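Local coordinates for protein DNA alpha-glucosyltransferase (Enterobacteria phage T4, PDB 1XV5) that belongs to the GT-B clan of glycosyltransferases, with two domains each built round a parallel beta sheet, and is modelled here with uridine-5'-diphosphate, at residues Phe139-Phe147 and Gln299-Glu307. Numbering follows the deposited sequence.
With UDP (uridine-5'-diphosphate), chain C.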
# COMPACT_ATOMS: atom_id res chain seq x y z
N PHE A 139 -13.59 -0.44 8.33
CA PHE A 139 -12.41 0.43 8.41
C PHE A 139 -12.14 1.13 7.07
O PHE A 139 -12.40 0.57 6.00
CB PHE A 139 -11.14 -0.38 8.72
CG PHE A 139 -11.05 -0.90 10.12
CD1 PHE A 139 -11.36 -2.23 10.40
CD2 PHE A 139 -10.58 -0.10 11.15
CE1 PHE A 139 -11.18 -2.76 11.68
CE2 PHE A 139 -10.40 -0.61 12.44
CZ PHE A 139 -10.70 -1.94 12.70
N SER A 140 -11.61 2.35 7.14
CA SER A 140 -11.25 3.11 5.94
C SER A 140 -10.01 3.94 6.26
O SER A 140 -9.68 4.15 7.42
CB SER A 140 -12.39 4.03 5.50
OG SER A 140 -12.45 5.19 6.31
N HIS A 141 -9.33 4.42 5.22
CA HIS A 141 -8.12 5.22 5.39
C HIS A 141 -8.37 6.66 5.83
O HIS A 141 -7.46 7.33 6.31
CB HIS A 141 -7.31 5.25 4.09
CG HIS A 141 -6.55 3.99 3.81
ND1 HIS A 141 -5.52 3.54 4.60
CD2 HIS A 141 -6.66 3.10 2.79
CE1 HIS A 141 -5.02 2.43 4.08
NE2 HIS A 141 -5.69 2.15 2.98
N SER A 142 -9.59 7.15 5.65
CA SER A 142 -9.88 8.53 6.01
C SER A 142 -11.34 8.83 6.30
O SER A 142 -12.24 8.35 5.61
CB SER A 142 -9.39 9.46 4.89
OG SER A 142 -9.72 10.81 5.15
N ASP A 143 -11.58 9.64 7.33
CA ASP A 143 -12.93 10.02 7.70
C ASP A 143 -13.54 10.89 6.60
O ASP A 143 -14.76 10.95 6.44
CB ASP A 143 -12.94 10.83 9.01
CG ASP A 143 -12.43 10.03 10.20
OD1 ASP A 143 -12.64 8.80 10.25
OD2 ASP A 143 -11.84 10.65 11.12
N ASN A 144 -12.68 11.55 5.82
CA ASN A 144 -13.14 12.42 4.74
C ASN A 144 -12.96 11.86 3.34
O ASN A 144 -13.13 12.57 2.35
CB ASN A 144 -12.44 13.78 4.84
CG ASN A 144 -12.80 14.53 6.10
OD1 ASN A 144 -13.96 14.86 6.33
ND2 ASN A 144 -11.80 14.79 6.94
N GLY A 145 -12.63 10.57 3.25
CA GLY A 145 -12.44 9.95 1.95
C GLY A 145 -13.75 9.73 1.20
O GLY A 145 -14.83 9.93 1.75
N ASP A 146 -13.64 9.32 -0.05
CA ASP A 146 -14.81 9.07 -0.88
C ASP A 146 -15.67 7.94 -0.33
O ASP A 146 -16.90 7.99 -0.41
CB ASP A 146 -14.38 8.77 -2.32
CG ASP A 146 -13.84 10.00 -3.04
OD1 ASP A 146 -13.23 9.84 -4.12
OD2 ASP A 146 -14.04 11.12 -2.53
N PHE A 147 -15.03 6.92 0.23
CA PHE A 147 -15.78 5.79 0.79
C PHE A 147 -16.74 6.27 1.88
O PHE A 147 -17.92 5.92 1.88
CB PHE A 147 -14.83 4.75 1.38
CG PHE A 147 -15.53 3.60 2.06
CD1 PHE A 147 -16.17 2.61 1.31
CD2 PHE A 147 -15.56 3.52 3.44
CE1 PHE A 147 -16.84 1.56 1.94
CE2 PHE A 147 -16.23 2.47 4.08
CZ PHE A 147 -16.87 1.49 3.33
N GLN A 299 -5.74 15.89 0.04
CA GLN A 299 -5.89 15.93 1.49
C GLN A 299 -7.05 15.11 2.05
O GLN A 299 -6.93 14.50 3.11
CB GLN A 299 -6.05 17.40 1.91
CG GLN A 299 -6.08 17.64 3.40
CD GLN A 299 -6.36 19.10 3.72
OE1 GLN A 299 -5.71 19.99 3.18
NE2 GLN A 299 -7.31 19.34 4.61
N LYS A 300 -8.17 15.09 1.34
CA LYS A 300 -9.35 14.35 1.79
C LYS A 300 -9.10 12.87 2.06
O LYS A 300 -9.77 12.27 2.90
CB LYS A 300 -10.48 14.49 0.76
CG LYS A 300 -10.12 13.89 -0.59
CD LYS A 300 -11.09 14.30 -1.68
CE LYS A 300 -12.45 13.66 -1.51
NZ LYS A 300 -13.33 14.01 -2.66
N TYR A 301 -8.15 12.29 1.33
CA TYR A 301 -7.84 10.87 1.47
C TYR A 301 -6.78 10.58 2.52
O TYR A 301 -6.50 9.42 2.83
CB TYR A 301 -7.34 10.30 0.13
CG TYR A 301 -8.28 10.51 -1.02
CD1 TYR A 301 -9.53 9.89 -1.05
CD2 TYR A 301 -7.94 11.35 -2.09
CE1 TYR A 301 -10.42 10.09 -2.10
CE2 TYR A 301 -8.82 11.56 -3.15
CZ TYR A 301 -10.06 10.93 -3.15
OH TYR A 301 -10.95 11.15 -4.18
N LEU A 302 -6.18 11.63 3.08
CA LEU A 302 -5.11 11.46 4.05
C LEU A 302 -5.45 11.77 5.50
O LEU A 302 -5.92 12.87 5.81
CB LEU A 302 -3.91 12.31 3.62
CG LEU A 302 -3.35 11.99 2.23
CD1 LEU A 302 -2.35 13.07 1.81
CD2 LEU A 302 -2.68 10.62 2.24
N GLN A 303 -5.22 10.80 6.38
CA GLN A 303 -5.46 10.98 7.80
C GLN A 303 -4.19 10.57 8.55
O GLN A 303 -3.44 11.44 9.00
CB GLN A 303 -6.67 10.13 8.26
CG GLN A 303 -7.18 10.52 9.65
CD GLN A 303 -8.63 10.12 9.88
OE1 GLN A 303 -9.47 10.28 8.99
NE2 GLN A 303 -8.94 9.63 11.08
N ARG A 304 -3.94 9.27 8.67
CA ARG A 304 -2.73 8.77 9.35
C ARG A 304 -1.99 7.74 8.50
O ARG A 304 -0.87 7.37 8.82
CB ARG A 304 -3.08 8.07 10.68
CG ARG A 304 -3.65 8.95 11.78
CD ARG A 304 -3.92 8.10 13.03
NE ARG A 304 -4.89 7.04 12.77
CZ ARG A 304 -5.08 5.98 13.55
NH1 ARG A 304 -5.99 5.06 13.22
NH2 ARG A 304 -4.36 5.82 14.65
N SER A 305 -2.61 7.29 7.42
CA SER A 305 -1.99 6.25 6.61
C SER A 305 -0.90 6.57 5.60
O SER A 305 -1.12 7.30 4.63
CB SER A 305 -3.09 5.48 5.86
OG SER A 305 -4.07 4.97 6.75
N LEU A 306 0.30 6.04 5.85
CA LEU A 306 1.38 6.17 4.88
C LEU A 306 1.12 4.88 4.10
O LEU A 306 0.31 4.05 4.53
CB LEU A 306 2.76 6.10 5.54
CG LEU A 306 3.33 7.42 6.06
CD1 LEU A 306 4.65 7.16 6.77
CD2 LEU A 306 3.52 8.40 4.89
N GLU A 307 1.78 4.72 2.97
CA GLU A 307 1.60 3.53 2.15
C GLU A 307 2.75 2.56 2.41
O GLU A 307 3.76 2.93 3.02
CB GLU A 307 1.56 3.91 0.68
CG GLU A 307 0.40 4.82 0.35
CD GLU A 307 0.39 5.24 -1.10
OE1 GLU A 307 1.12 6.20 -1.45
OE2 GLU A 307 -0.34 4.61 -1.88
N1 UDP C . 4.89 -3.98 -4.84
C2 UDP C . 5.62 -5.06 -5.26
N3 UDP C . 5.88 -5.10 -6.61
C4 UDP C . 5.48 -4.17 -7.56
C5 UDP C . 4.73 -3.07 -7.03
C6 UDP C . 4.46 -3.01 -5.72
O2 UDP C . 6.03 -5.92 -4.50
O4 UDP C . 5.78 -4.34 -8.74
C1' UDP C . 4.56 -3.89 -3.41
C2' UDP C . 5.09 -2.64 -2.71
O2' UDP C . 6.45 -2.79 -2.37
C3' UDP C . 4.15 -2.59 -1.51
C4' UDP C . 2.82 -2.97 -2.16
O4' UDP C . 3.16 -3.82 -3.29
O3' UDP C . 4.53 -3.59 -0.57
C5' UDP C . 1.99 -1.79 -2.65
O5' UDP C . 1.33 -1.18 -1.55
PA UDP C . 1.26 0.40 -1.35
O1A UDP C . 0.50 0.62 -0.11
O2A UDP C . 2.64 0.96 -1.47
O3A UDP C . 0.41 0.97 -2.63
PB UDP C . -0.82 0.32 -3.50
O1B UDP C . -1.70 1.45 -3.89
O2B UDP C . -0.24 -0.53 -4.55
O3B UDP C . -1.60 -0.59 -2.46
O HOH W 1 -5.33 6.70 8.48
O HOH W 2 -4.87 8.09 5.80
O HOH W 3 -9.89 12.87 7.40
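Asp-146 takes hold of two neighbouring residues at once, one with each carboxylate oxygen. Its OD1 accepts a short hydrogen bond from Tyr-301 OH, 2.6 Å away. OD1 sits at the edge of the tyrosine ring, in its plane, whereas the hydroxyl meets OD1 from above the carboxylate plane; the two planes stand 81° apart. Val-119 N gives OD1 a second hydrogen bond, so two donors grip it. OD2 offers its syn lone pair to Lys-300 NZ at 3.0 Å, completing a salt bridge. The lysine CG, set between backbone N and carbonyl carbon (chi1 63°), lies over the centre of one tyrosine face, and a bend at chi3, farther out, comes on the way to the acid.

Further along, Ser-142 OG donates to Lys-300 O over 2.7 Å while accepting from Asn-144 N, an ST turn within the type I turn Ser-142 to Gly-145. Gln-303, its CG anti to the backbone N (chi1 -166°), extends across the start of this turn: OE1 receives Asp-143 N at 2.8 Å in a nearly straight bond, and NE2 makes a weak bond to Asp-143 OD2. At the far end Ser-305 OG and His-141 ND1 share a hydrogen bond of 3.0 Å at the ring edge, in its plane; either could be the donor. One water firmly bridges His-141 O to Gln-303 N and Ser-305 N. Another binds Arg-304 N and Ser-305 OG and possibly His-141 O, and a third joins Ser-142 OG to Gln-303 OE1.

The turn links strand 137-140 of one parallel sheet to helix 146-155, whereas the 299-307 loop follows strand 288-293 of the other and leads to Glu-307, N-cap of helix 308-316 in the uridine-5'-diphosphate pocket. Polar and water-mediated chemistry therefore joins the two halves of a GT-B fold, and the lysine and tyrosine would be expected to stabilise the charged form of Asp-146.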